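Local coordinates for periplasmic beta-glucosidase (Pseudomonas aeruginosa, PDB 6R5T), which probably hydrolyses terminal, non-reducing beta-D-glucosyl residues with release of beta-D-glucose, as a periplasmic member of glycosyl hydrolase family 3, at residues 106-111 and 167-172; 125-130 and 173-178; 362-367 and 561-566; 652-657 and 674-679. The protein carries 1 engineered substitution. All blocks are in the same frame, centred on the assembly; numbering follows the deposited sequence.

Contacts 1 and 2 belong to the N-terminal barrel domain, with centres about 17 Å apart, and their segments follow one another at 172/173. Only contact 2 reaches the sugar: K176 and H177 hold the bound glucose, whereas the side chain of I171 in contact 1 lies about 12 Å from it. Contact 3 belongs to the C-terminal family 3 domain, yet it touches the barrel where M565 CE packs 3.4 Å from T130 O of contact 2. On its other flank, K562 CE lies 3.2 Å from T653 OG1 of contact 4, in the fibronectin type III-like domain. Through M565 and K562, segment 561-566 touches both neighbouring domains; contacts 3 and 4 are centred about 14 Å apart.

Contact 1: 106-111 and 167-172; sequences SARISA and APDSIM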
loop_
_atom_site.group_PDB
_atom_site.type_symbol
_atom_site.label_atom_id
_atom_site.label_comp_id
_atom_site.label_asym_id
_atom_site.label_seq_id
_atom_site.Cartn_x
_atom_site.Cartn_y
_atom_site.Cartn_z
ATOM N N SER A 106 -25.036 9.972 20.301
ATOM C CA SER A 106 -24.901 8.502 20.198
ATOM C C SER A 106 -24.036 8.024 21.369
ATOM O O SER A 106 -24.380 7.005 21.985
ATOM C CB SER A 106 -24.333 8.038 18.826
ATOM O OG SER A 106 -22.966 8.353 18.711
ATOM N N ALA A 107 -22.950 8.742 21.671
ATOM C CA ALA A 107 -22.008 8.333 22.734
ATOM C C ALA A 107 -22.684 8.493 24.106
ATOM O O ALA A 107 -22.513 7.643 24.984
ATOM C CB ALA A 107 -20.758 9.175 22.668
ATOM N N ARG A 108 -23.389 9.583 24.282
ATOM C CA ARG A 108 -24.071 9.873 25.584
ATOM C C ARG A 108 -25.074 8.766 25.878
ATOM O O ARG A 108 -25.089 8.222 27.011
ATOM C CB ARG A 108 -24.765 11.231 25.568
ATOM C CG ARG A 108 -25.484 11.554 26.881
ATOM C CD ARG A 108 -24.585 12.272 27.886
ATOM N NE ARG A 108 -23.438 11.535 28.416
ATOM C CZ ARG A 108 -23.458 10.584 29.366
ATOM N NH1 ARG A 108 -24.594 10.198 29.954
ATOM N NH2 ARG A 108 -22.314 10.041 29.751
ATOM N N ILE A 109 -25.926 8.443 24.924
ATOM C CA ILE A 109 -26.936 7.390 25.116
ATOM C C ILE A 109 -26.229 6.062 25.330
ATOM O O ILE A 109 -26.680 5.230 26.158
ATOM C CB ILE A 109 -27.901 7.342 23.924
ATOM C CG1 ILE A 109 -28.727 8.626 23.856
ATOM C CG2 ILE A 109 -28.732 6.091 23.935
ATOM C CD1 ILE A 109 -29.725 8.782 24.951
ATOM N N SER A 110 -25.165 5.785 24.580
ATOM C CA SER A 110 -24.417 4.521 24.773
ATOM C C SER A 110 -23.938 4.432 26.239
ATOM O O SER A 110 -24.013 3.403 26.855
ATOM C CB SER A 110 -23.197 4.470 23.856
ATOM O OG SER A 110 -23.575 4.413 22.482
ATOM N N ALA A 111 -23.383 5.517 26.733
ATOM C CA ALA A 111 -22.818 5.564 28.105
ATOM C C ALA A 111 -23.954 5.414 29.121
ATOM O O ALA A 111 -23.795 4.660 30.091
ATOM C CB ALA A 111 -22.095 6.852 28.317
ATOM N N ALA A 167 -20.038 9.967 38.030
ATOM C CA ALA A 167 -21.498 10.004 37.825
ATOM C C ALA A 167 -21.972 8.632 37.428
ATOM O O ALA A 167 -21.315 7.948 36.622
ATOM C CB ALA A 167 -21.922 11.011 36.780
ATOM N N PRO A 168 -23.146 8.202 37.913
ATOM C CA PRO A 168 -23.657 6.899 37.567
ATOM C C PRO A 168 -24.078 6.757 36.101
ATOM O O PRO A 168 -24.325 5.664 35.730
ATOM C CB PRO A 168 -24.906 6.691 38.438
ATOM C CG PRO A 168 -24.957 7.865 39.388
ATOM C CD PRO A 168 -24.001 8.913 38.890
ATOM N N ASP A 169 -24.176 7.846 35.337
ATOM C CA ASP A 169 -24.509 7.718 33.907
ATOM C C ASP A 169 -23.263 8.027 33.052
ATOM O O ASP A 169 -23.446 8.287 31.853
ATOM C CB ASP A 169 -25.698 8.600 33.557
ATOM C CG ASP A 169 -25.510 10.076 33.836
ATOM O OD1 ASP A 169 -24.500 10.486 34.486
ATOM O OD2 ASP A 169 -26.399 10.828 33.412
ATOM N N SER A 170 -22.080 8.057 33.643
ATOM C CA SER A 170 -20.783 8.227 32.939
ATOM C C SER A 170 -20.134 6.856 32.809
ATOM O O SER A 170 -20.280 6.004 33.702
ATOM C CB SER A 170 -19.861 9.177 33.651
ATOM O OG SER A 170 -20.336 10.515 33.592
ATOM N N ILE A 171 -19.281 6.701 31.793
ATOM C CA ILE A 171 -18.317 5.586 31.680
ATOM C C ILE A 171 -16.982 6.202 31.303
ATOM O O ILE A 171 -16.921 7.281 30.636
ATOM C CB ILE A 171 -18.736 4.498 30.687
ATOM C CG1 ILE A 171 -18.770 5.038 29.239
ATOM C CG2 ILE A 171 -20.048 3.868 31.120
ATOM C CD1 ILE A 171 -19.205 4.031 28.210
ATOM N N MET A 172 -15.911 5.495 31.606
ATOM C CA MET A 172 -14.563 5.909 31.188
ATOM C C MET A 172 -14.330 5.463 29.740
ATOM O O MET A 172 -14.759 4.371 29.351
ATOM C CB MET A 172 -13.497 5.255 32.071
ATOM C CG MET A 172 -12.112 5.603 31.665
ATOM S SD MET A 172 -10.840 5.050 32.885
ATOM C CE MET A 172 -11.238 6.154 34.239
#
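R108 reaches from its helix to the backbone carbonyl of D169. Its CB sets off across the line between the segments, and CG stands opposite the backbone N (chi1 180°). Bends at chi2 and chi3 then turn CD and the guanidinium towards the loop. NE is taken by A159 O of helix 146-161, which fixes the near end of the group. CZ comes 3.4 Å from D169 O, and the two terminal nitrogens close on that same oxygen: NH1 at 2.9 Å from D169 O and NH2 at 3.0 Å. Both approach from one face of the carbonyl, whose oxygen lies in the guanidinium plane. The D169 carboxylate adds a charge interaction alone, with OD2 a long 4.0 Å from R108 NH1 and well out of the guanidinium plane. In the (beta/alpha)8 barrel, helix 100-116 is one of the outer helices, and 167-172 is the loop leading from the next helix into strand 172-178. A type I turn, A167 to S170, presents the D169 carbonyl to the arginine. One turn of helix beyond R108, A111 points its methyl at I171, CB 3.9 Å from I171 CG1. S170 CB points away from the helix; its OG bonds to Q161 O and N164 O.

Contact 2: 125-130 and 173-178; sequences PMVDIT and AAVKHF. With BGC (beta-D-glucopyranose), chain C.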
loop_
_atom_site.group_PDB
_atom_site.type_symbol
_atom_site.label_atom_id
_atom_site.label_comp_id
_atom_site.label_asym_id
_atom_site.label_seq_id
_atom_site.Cartn_x
_atom_site.Cartn_y
_atom_site.Cartn_z
ATOM N N PRO A 125 -13.489 5.604 22.174
ATOM C CA PRO A 125 -13.702 5.483 20.722
ATOM C C PRO A 125 -12.500 4.840 20.003
ATOM O O PRO A 125 -11.373 4.925 20.437
ATOM C CB PRO A 125 -13.821 6.937 20.308
ATOM C CG PRO A 125 -12.933 7.678 21.258
ATOM C CD PRO A 125 -13.146 6.963 22.570
ATOM N N MET A 126 -12.795 4.219 18.873
ATOM C CA MET A 126 -11.775 3.830 17.889
ATOM C C MET A 126 -11.510 5.014 16.985
ATOM O O MET A 126 -12.444 5.494 16.365
ATOM C CB MET A 126 -12.288 2.615 17.101
ATOM C CG MET A 126 -11.262 1.994 16.156
ATOM S SD MET A 126 -11.149 2.889 14.616
ATOM C CE MET A 126 -10.504 1.595 13.529
ATOM N N VAL A 127 -10.280 5.495 16.956
ATOM C CA VAL A 127 -9.909 6.744 16.249
ATOM C C VAL A 127 -8.743 6.530 15.301
ATOM O O VAL A 127 -8.031 7.512 14.986
ATOM C CB VAL A 127 -9.633 7.842 17.280
ATOM C CG1 VAL A 127 -10.864 8.024 18.165
ATOM C CG2 VAL A 127 -8.408 7.610 18.144
ATOM N N ASP A 128 -8.584 5.311 14.807
ATOM C CA ASP A 128 -7.519 5.012 13.836
ATOM C C ASP A 128 -7.890 5.627 12.482
ATOM O O ASP A 128 -8.995 5.397 12.012
ATOM C CB ASP A 128 -7.320 3.520 13.717
ATOM C CG ASP A 128 -7.157 2.784 15.032
ATOM O OD1 ASP A 128 -6.452 3.313 15.882
ATOM O OD2 ASP A 128 -7.708 1.707 15.145
ATOM N N ILE A 129 -6.994 6.417 11.869
ATOM C CA ILE A 129 -7.168 6.904 10.486
ATOM C C ILE A 129 -7.150 5.704 9.554
ATOM O O ILE A 129 -6.259 4.836 9.653
ATOM C CB ILE A 129 -6.018 7.882 10.179
ATOM C CG1 ILE A 129 -6.183 9.118 11.056
ATOM C CG2 ILE A 129 -5.885 8.245 8.726
ATOM C CD1 ILE A 129 -7.413 9.902 10.778
ATOM N N THR A 130 -8.044 5.718 8.562
ATOM C CA THR A 130 -8.122 4.625 7.567
ATOM C C THR A 130 -8.078 5.168 6.135
ATOM O O THR A 130 -8.951 5.908 5.741
ATOM C CB THR A 130 -9.360 3.759 7.754
ATOM O OG1 THR A 130 -10.520 4.596 7.671
ATOM C CG2 THR A 130 -9.287 3.045 9.096
ATOM N N ALA A 173 -13.698 6.324 28.963
ATOM C CA ALA A 173 -13.329 6.031 27.556
ATOM C C ALA A 173 -11.914 5.425 27.601
ATOM O O ALA A 173 -11.006 6.023 28.198
ATOM C CB ALA A 173 -13.311 7.277 26.730
ATOM N N ALA A 174 -11.722 4.290 26.964
ATOM C CA ALA A 174 -10.412 3.707 26.665
ATOM C C ALA A 174 -10.223 3.855 25.138
ATOM O O ALA A 174 -10.683 3.017 24.406
ATOM C CB ALA A 174 -10.330 2.267 27.127
ATOM N N VAL A 175 -9.583 4.945 24.753
ATOM C CA VAL A 175 -9.355 5.292 23.324
ATOM C C VAL A 175 -8.478 4.188 22.719
ATOM O O VAL A 175 -7.549 3.666 23.365
ATOM C CB VAL A 175 -8.774 6.690 23.123
ATOM C CG1 VAL A 175 -7.428 6.902 23.789
ATOM C CG2 VAL A 175 -8.716 7.025 21.641
ATOM N N LYS A 176 -8.769 3.846 21.461
ATOM C CA LYS A 176 -8.050 2.704 20.810
ATOM C C LYS A 176 -7.898 3.044 19.316
ATOM O O LYS A 176 -8.599 3.929 18.829
ATOM C CB LYS A 176 -8.816 1.406 21.046
ATOM C CG LYS A 176 -10.141 1.260 20.318
ATOM C CD LYS A 176 -10.917 0.048 20.760
ATOM C CE LYS A 176 -12.157 -0.228 19.971
ATOM N NZ LYS A 176 -12.882 -1.379 20.566
ATOM N N HIS A 177 -6.996 2.385 18.602
ATOM C CA HIS A 177 -6.025 1.393 19.038
ATOM C C HIS A 177 -4.647 2.056 18.939
ATOM O O HIS A 177 -4.208 2.359 17.832
ATOM C CB HIS A 177 -6.084 0.149 18.161
ATOM C CG HIS A 177 -7.404 -0.529 18.115
ATOM N ND1 HIS A 177 -8.343 -0.215 17.150
ATOM C CD2 HIS A 177 -7.906 -1.544 18.862
ATOM C CE1 HIS A 177 -9.379 -1.036 17.345
ATOM N NE2 HIS A 177 -9.158 -1.810 18.366
ATOM N N PHE A 178 -3.990 2.339 20.060
ATOM C CA PHE A 178 -2.770 3.182 20.060
ATOM C C PHE A 178 -1.619 2.270 19.680
ATOM O O PHE A 178 -1.227 1.416 20.501
ATOM C CB PHE A 178 -2.624 3.775 21.460
ATOM C CG PHE A 178 -1.571 4.832 21.567
ATOM C CD1 PHE A 178 -1.661 5.990 20.838
ATOM C CD2 PHE A 178 -0.520 4.692 22.464
ATOM C CE1 PHE A 178 -0.720 6.999 20.986
ATOM C CE2 PHE A 178 0.460 5.675 22.573
ATOM C CZ PHE A 178 0.355 6.843 21.835
HETATM C C2 BGC C . -11.476 -4.660 21.481
HETATM C C3 BGC C . -11.013 -5.904 22.266
HETATM C C4 BGC C . -10.944 -7.057 21.228
HETATM C C5 BGC C . -9.902 -6.639 20.175
HETATM C C6 BGC C . -9.762 -7.644 19.053
HETATM C C1 BGC C . -10.488 -4.388 20.341
HETATM O O1 BGC C . -11.058 -3.331 19.633
HETATM O O2 BGC C . -11.580 -3.478 22.265
HETATM O O3 BGC C . -12.009 -6.223 23.259
HETATM O O4 BGC C . -10.502 -8.237 21.919
HETATM O O5 BGC C . -10.391 -5.526 19.488
HETATM O O6 BGC C . -8.754 -7.209 18.134
#
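M126 and K176 form a single backbone bridge between the loop 125-130 and strand 173-178, which run in nearly the same direction. K176 N donates to P125 O at 3.0 Å, and K176 O in turn takes the N-H of V127; the CA-H groups of V175 and M126 make supporting contacts to these two carbonyls. Side-chain hydrogen bonds centre on D128 and H177. The carboxylate grips both the backbone and the ring: OD1 accepts from H177 N at 2.9 Å, while OD2 offers its syn lone pair to H177 ND1 at 2.8 Å, an almost straight bond (167°) lying in the ring plane. D128 OD1 has a second partner in Y208 OH. Apolar packing adds P125 CD against A173 CB. V127 CG2 meets V175 CG2 at 3.6 Å, the two valines crossing at about a right angle, and M126 CG lies obliquely by the imidazole. The strand belongs to the barrel sheet, and its C-terminal end opens on the sugar pocket. A cis peptide joins K176 to H177, and the lysine CG lies over the centre of the imidazole face. Extended beyond CG, K176 brings NZ to glucose O1 at 2.8 Å and to glucose O2 at 3.0 Å; F123 O also holds this NZ. H177 NE2 shares a hydrogen bond of 2.7 Å with glucose O1. Since ND1 is tied to D128, the ring's rotation is fixed with NE2 facing the anomeric hydroxyl, making D128 a second-shell residue that positions a first-shell one.

Contact 3: 362-367 and 561-566; sequences GLVLLK and GKLTMS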
loop_
_atom_site.group_PDB
_atom_site.type_symbol
_atom_site.label_atom_id
_atom_site.label_comp_id
_atom_site.label_asym_id
_atom_site.label_seq_id
_atom_site.Cartn_x
_atom_site.Cartn_y
_atom_site.Cartn_z
ATOM N N GLY A 362 -26.774 10.073 8.910
ATOM C CA GLY A 362 -25.594 9.393 8.342
ATOM C C GLY A 362 -25.843 8.902 6.919
ATOM O O GLY A 362 -24.868 8.508 6.229
ATOM N N LEU A 363 -27.100 8.862 6.486
ATOM C CA LEU A 363 -27.411 8.249 5.176
ATOM C C LEU A 363 -26.938 9.164 4.052
ATOM O O LEU A 363 -27.124 10.409 4.155
ATOM C CB LEU A 363 -28.916 8.004 5.062
ATOM C CG LEU A 363 -29.500 7.162 6.192
ATOM C CD1 LEU A 363 -30.994 7.012 5.967
ATOM C CD2 LEU A 363 -28.842 5.820 6.352
ATOM N N VAL A 364 -26.280 8.591 3.044
ATOM C CA VAL A 364 -25.633 9.404 1.988
ATOM C C VAL A 364 -26.313 9.106 0.672
ATOM O O VAL A 364 -26.280 7.941 0.178
ATOM C CB VAL A 364 -24.096 9.181 1.900
ATOM C CG1 VAL A 364 -23.510 10.087 0.842
ATOM C CG2 VAL A 364 -23.400 9.414 3.220
ATOM N N LEU A 365 -26.890 10.126 0.065
ATOM C CA LEU A 365 -27.456 9.951 -1.288
ATOM C C LEU A 365 -26.323 10.054 -2.291
ATOM O O LEU A 365 -25.674 11.112 -2.413
ATOM C CB LEU A 365 -28.532 11.027 -1.508
ATOM C CG LEU A 365 -29.254 10.920 -2.844
ATOM C CD1 LEU A 365 -30.013 9.607 -2.972
ATOM C CD2 LEU A 365 -30.211 12.095 -3.000
ATOM N N LEU A 366 -26.045 8.985 -3.009
ATOM C CA LEU A 366 -24.933 8.951 -3.968
ATOM C C LEU A 366 -25.404 9.234 -5.400
ATOM O O LEU A 366 -24.567 9.650 -6.203
ATOM C CB LEU A 366 -24.245 7.597 -3.886
ATOM C CG LEU A 366 -23.464 7.333 -2.586
ATOM C CD1 LEU A 366 -22.875 5.965 -2.592
ATOM C CD2 LEU A 366 -22.376 8.364 -2.418
ATOM N N LYS A 367 -26.657 8.941 -5.720
ATOM C CA LYS A 367 -27.183 9.120 -7.096
ATOM C C LYS A 367 -28.696 9.229 -7.005
ATOM O O LYS A 367 -29.293 8.553 -6.196
ATOM C CB LYS A 367 -26.826 7.964 -8.015
ATOM C CG LYS A 367 -27.277 8.135 -9.463
ATOM C CD LYS A 367 -26.928 6.997 -10.379
ATOM C CE LYS A 367 -27.391 7.319 -11.800
ATOM N NZ LYS A 367 -27.138 6.214 -12.747
ATOM N N GLY A 561 -26.192 13.222 4.587
ATOM C CA GLY A 561 -24.904 12.585 4.891
ATOM C C GLY A 561 -23.906 12.895 3.797
ATOM O O GLY A 561 -24.274 13.082 2.614
ATOM N N LYS A 562 -22.628 12.961 4.183
ATOM C CA LYS A 562 -21.527 13.122 3.226
ATOM C C LYS A 562 -20.408 12.178 3.591
ATOM O O LYS A 562 -20.108 11.997 4.771
ATOM C CB LYS A 562 -21.076 14.593 3.192
ATOM C CG LYS A 562 -22.064 15.465 2.371
ATOM C CD LYS A 562 -21.636 16.853 2.240
ATOM C CE LYS A 562 -22.558 17.685 1.368
ATOM N NZ LYS A 562 -22.328 17.414 -0.084
ATOM N N LEU A 563 -19.743 11.644 2.573
ATOM C CA LEU A 563 -18.660 10.660 2.767
ATOM C C LEU A 563 -17.544 11.245 3.601
ATOM O O LEU A 563 -17.139 12.391 3.341
ATOM C CB LEU A 563 -18.117 10.157 1.442
ATOM C CG LEU A 563 -19.153 9.514 0.538
ATOM C CD1 LEU A 563 -18.474 9.089 -0.740
ATOM C CD2 LEU A 563 -19.863 8.329 1.214
ATOM N N THR A 564 -16.965 10.431 4.488
ATOM C CA THR A 564 -15.710 10.833 5.182
ATOM C C THR A 564 -14.543 9.939 4.761
ATOM O O THR A 564 -13.485 9.975 5.402
ATOM C CB THR A 564 -15.873 10.780 6.702
ATOM O OG1 THR A 564 -16.065 9.426 7.142
ATOM C CG2 THR A 564 -17.021 11.679 7.150
ATOM N N MET A 565 -14.775 9.088 3.775
ATOM C CA MET A 565 -13.693 8.262 3.180
ATOM C C MET A 565 -13.986 8.202 1.690
ATOM O O MET A 565 -15.161 8.059 1.281
ATOM C CB MET A 565 -13.705 6.890 3.833
ATOM C CG MET A 565 -12.483 6.055 3.542
ATOM S SD MET A 565 -12.431 4.648 4.692
ATOM C CE MET A 565 -11.008 3.806 4.012
ATOM N N SER A 566 -12.951 8.348 0.902
ATOM C CA SER A 566 -13.005 8.347 -0.585
ATOM C C SER A 566 -13.425 6.950 -1.051
ATOM O O SER A 566 -12.972 5.959 -0.463
ATOM C CB SER A 566 -11.637 8.707 -1.078
ATOM O OG SER A 566 -11.343 10.055 -0.753
HETATM O O HOH W 1 -26.585 12.688 1.210
#
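V364 and L563 meet at about a right angle, methyl against methyl, with V364 CG1 4.1 Å from L563 CD2. The valine points toward the loop 561-566. Its two branches divide the work: CG1, opposite the backbone N (chi1 -178°), lies 3.6 Å from G561 O and also faces the leucine, while CG2 rests over the peptide that joins G561 to K562, 3.8 Å from K562 N. L563 leaves its backbone across the direction of the contact, but its end swings back, so one branch meets V364 while CD1 lies 4.3 Å from L366 CD2. L366 does the same from the opposite segment, its end bending in towards the leucine. V364 and L366 lie on strand 364-368, outermost within this chain in the mixed sheet of the C-terminal family 3 domain. It runs antiparallel to strand 534-537, and a classic beta bulge sets both L366 and K367 against I535. At the start of the strand the two backbones come close, with V364 CA 4.4 Å from G561 CA. G561 N makes a weak, bent hydrogen bond to L363 O. Beyond it a water takes the N-H of L365 at 2.8 Å and donates to G561 O at 2.7 Å, bridging the segments where they no longer bond directly. L363 turns the other way, onto I549 and V552 of helix 545-553. K562 likewise points away from strand 364-368; its NZ is held by G613 O and L720 O, and its chain packs on strand 651-660.

Contact 4: 652-657 and 674-679; sequences ATVVQL and RGFRKV
The antiparallel hairpin of strands 651-660 and 672-681, in the fibronectin type III-like domain, pairs T653, V655 and L657 with V679, R677 and G675 as hydrogen-bonded pairs. V655 and R677 bond in both directions: V655 N to R677 O and R677 N to V655 O, both 2.8 Å. T653 and V679 are likewise doubly bonded. The non-hydrogen-bonded pairs between them are V654 with K678 and Q656 with F676. At the far end R674 and G675 both face L657, a classic beta bulge, and L657 O takes a nearly straight bond from R674 N (2.8 Å, 175°) together with a weak one from G675 N. Strand 672-681 is outermost in its sheet within the chain; strand 651-660 lies between it and strand 712-719. On the face of V654, Q656, F676 and K678, V654 and F676 lie side by side and point the same way, V654 CG1 4.0 Å from F676 CB. The phenyl ring stacks edge-to-face with W98. K678 runs out extended: CG lies 4.1 Å from V654 CG2, and NZ forms a salt bridge to E361 and a hydrogen bond to S97 O. Q656 folds back, NE2 meeting V654 O at 3.1 Å from above the carbonyl plane; NE2 also donates to G611 O, and OE1 bonds to Y658 OH. V655 and L657 occupy the other face, packing on I689 and F691 of strand 686-694. The L657 and R674 side chains cross at about a right angle, L657 CD2 4.0 Å from R674 CB. R674 NE bonds to D697 O, and its side chain lies about 9 Å from that of D661, a magnesium ligand.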
loop_
_atom_site.group_PDB
_atom_site.type_symbol
_atom_site.label_atom_id
_atom_site.label_comp_id
_atom_site.label_asym_id
_atom_site.label_seq_id
_atom_site.Cartn_x
_atom_site.Cartn_y
_atom_site.Cartn_z
ATOM N N ALA A 652 -30.343 19.826 4.774
ATOM C CA ALA A 652 -29.017 20.230 5.239
ATOM C C ALA A 652 -27.958 19.827 4.204
ATOM O O ALA A 652 -28.153 18.875 3.416
ATOM C CB ALA A 652 -28.747 19.621 6.590
ATOM N N THR A 653 -26.869 20.573 4.270
ATOM C CA THR A 653 -25.612 20.220 3.587
ATOM C C THR A 653 -24.464 20.623 4.500
ATOM O O THR A 653 -24.681 21.106 5.636
ATOM C CB THR A 653 -25.518 20.854 2.200
ATOM O OG1 THR A 653 -24.357 20.322 1.543
ATOM C CG2 THR A 653 -25.368 22.353 2.246
ATOM N N VAL A 654 -23.261 20.298 4.070
ATOM C CA VAL A 654 -22.060 20.544 4.898
ATOM C C VAL A 654 -21.116 21.415 4.071
ATOM O O VAL A 654 -20.613 20.940 3.000
ATOM C CB VAL A 654 -21.366 19.249 5.313
ATOM C CG1 VAL A 654 -20.173 19.563 6.218
ATOM C CG2 VAL A 654 -22.360 18.276 5.976
ATOM N N VAL A 655 -20.850 22.618 4.545
ATOM C CA VAL A 655 -19.873 23.525 3.916
ATOM C C VAL A 655 -18.502 23.178 4.459
ATOM O O VAL A 655 -18.334 23.117 5.704
ATOM C CB VAL A 655 -20.211 24.992 4.163
ATOM C CG1 VAL A 655 -19.215 25.879 3.445
ATOM C CG2 VAL A 655 -21.622 25.297 3.687
ATOM N N GLN A 656 -17.581 22.864 3.561
ATOM C CA GLN A 656 -16.250 22.361 3.949
ATOM C C GLN A 656 -15.184 23.401 3.603
ATOM O O GLN A 656 -15.253 23.963 2.515
ATOM C CB GLN A 656 -15.972 21.050 3.207
ATOM C CG GLN A 656 -17.026 20.011 3.563
ATOM C CD GLN A 656 -17.297 19.019 2.457
ATOM O OE1 GLN A 656 -16.354 18.490 1.841
ATOM N NE2 GLN A 656 -18.572 18.682 2.257
ATOM N N LEU A 657 -14.235 23.586 4.503
ATOM C CA LEU A 657 -13.103 24.476 4.306
ATOM C C LEU A 657 -11.839 23.639 4.269
ATOM O O LEU A 657 -11.557 22.911 5.246
ATOM C CB LEU A 657 -13.053 25.548 5.390
ATOM C CG LEU A 657 -11.973 26.595 5.110
ATOM C CD1 LEU A 657 -12.394 27.953 5.600
ATOM C CD2 LEU A 657 -10.646 26.188 5.732
ATOM N N ARG A 674 -9.900 21.883 7.245
ATOM C CA ARG A 674 -9.597 22.742 8.406
ATOM C C ARG A 674 -10.872 23.374 8.956
ATOM O O ARG A 674 -10.767 24.118 9.911
ATOM C CB ARG A 674 -8.546 23.809 8.100
ATOM C CG ARG A 674 -7.138 23.274 7.970
ATOM C CD ARG A 674 -6.672 22.729 9.280
ATOM N NE ARG A 674 -5.295 22.297 9.236
ATOM C CZ ARG A 674 -4.887 21.071 9.080
ATOM N NH1 ARG A 674 -5.756 20.100 8.849
ATOM N NH2 ARG A 674 -3.584 20.821 9.194
ATOM N N GLY A 675 -12.051 23.042 8.461
ATOM C CA GLY A 675 -13.275 23.475 9.118
ATOM C C GLY A 675 -14.473 22.969 8.370
ATOM O O GLY A 675 -14.328 22.545 7.202
ATOM N N PHE A 676 -15.608 22.971 9.027
ATOM C CA PHE A 676 -16.849 22.612 8.338
ATOM C C PHE A 676 -18.035 23.148 9.125
ATOM O O PHE A 676 -17.888 23.478 10.322
ATOM C CB PHE A 676 -16.975 21.105 8.140
ATOM C CG PHE A 676 -16.969 20.283 9.392
ATOM C CD1 PHE A 676 -18.150 20.027 10.062
ATOM C CD2 PHE A 676 -15.766 19.800 9.889
ATOM C CE1 PHE A 676 -18.125 19.222 11.193
ATOM C CE2 PHE A 676 -15.738 19.044 11.055
ATOM C CZ PHE A 676 -16.932 18.772 11.692
ATOM N N ARG A 677 -19.142 23.272 8.420
ATOM C CA ARG A 677 -20.400 23.753 9.054
ATOM C C ARG A 677 -21.521 22.954 8.428
ATOM O O ARG A 677 -21.735 23.078 7.205
ATOM C CB ARG A 677 -20.646 25.249 8.851
ATOM C CG ARG A 677 -21.415 25.940 9.983
ATOM C CD ARG A 677 -20.524 26.180 11.222
ATOM N NE ARG A 677 -19.609 27.335 11.182
ATOM C CZ ARG A 677 -18.288 27.306 11.349
ATOM N NH1 ARG A 677 -17.610 26.178 11.558
ATOM N NH2 ARG A 677 -17.625 28.449 11.305
ATOM N N LYS A 678 -22.254 22.219 9.236
ATOM C CA LYS A 678 -23.477 21.592 8.727
ATOM C C LYS A 678 -24.617 22.566 8.978
ATOM O O LYS A 678 -24.783 23.015 10.122
ATOM C CB LYS A 678 -23.737 20.287 9.429
ATOM C CG LYS A 678 -24.949 19.585 8.868
ATOM C CD LYS A 678 -25.050 18.228 9.412
ATOM C CE LYS A 678 -25.964 17.299 8.670
ATOM N NZ LYS A 678 -26.260 16.245 9.684
ATOM N N VAL A 679 -25.410 22.804 7.947
ATOM C CA VAL A 679 -26.453 23.846 7.977
ATOM C C VAL A 679 -27.720 23.268 7.404
ATOM O O VAL A 679 -27.702 22.814 6.239
ATOM C CB VAL A 679 -25.983 25.083 7.202
ATOM C CG1 VAL A 679 -27.008 26.175 7.304
ATOM C CG2 VAL A 679 -24.598 25.545 7.665
#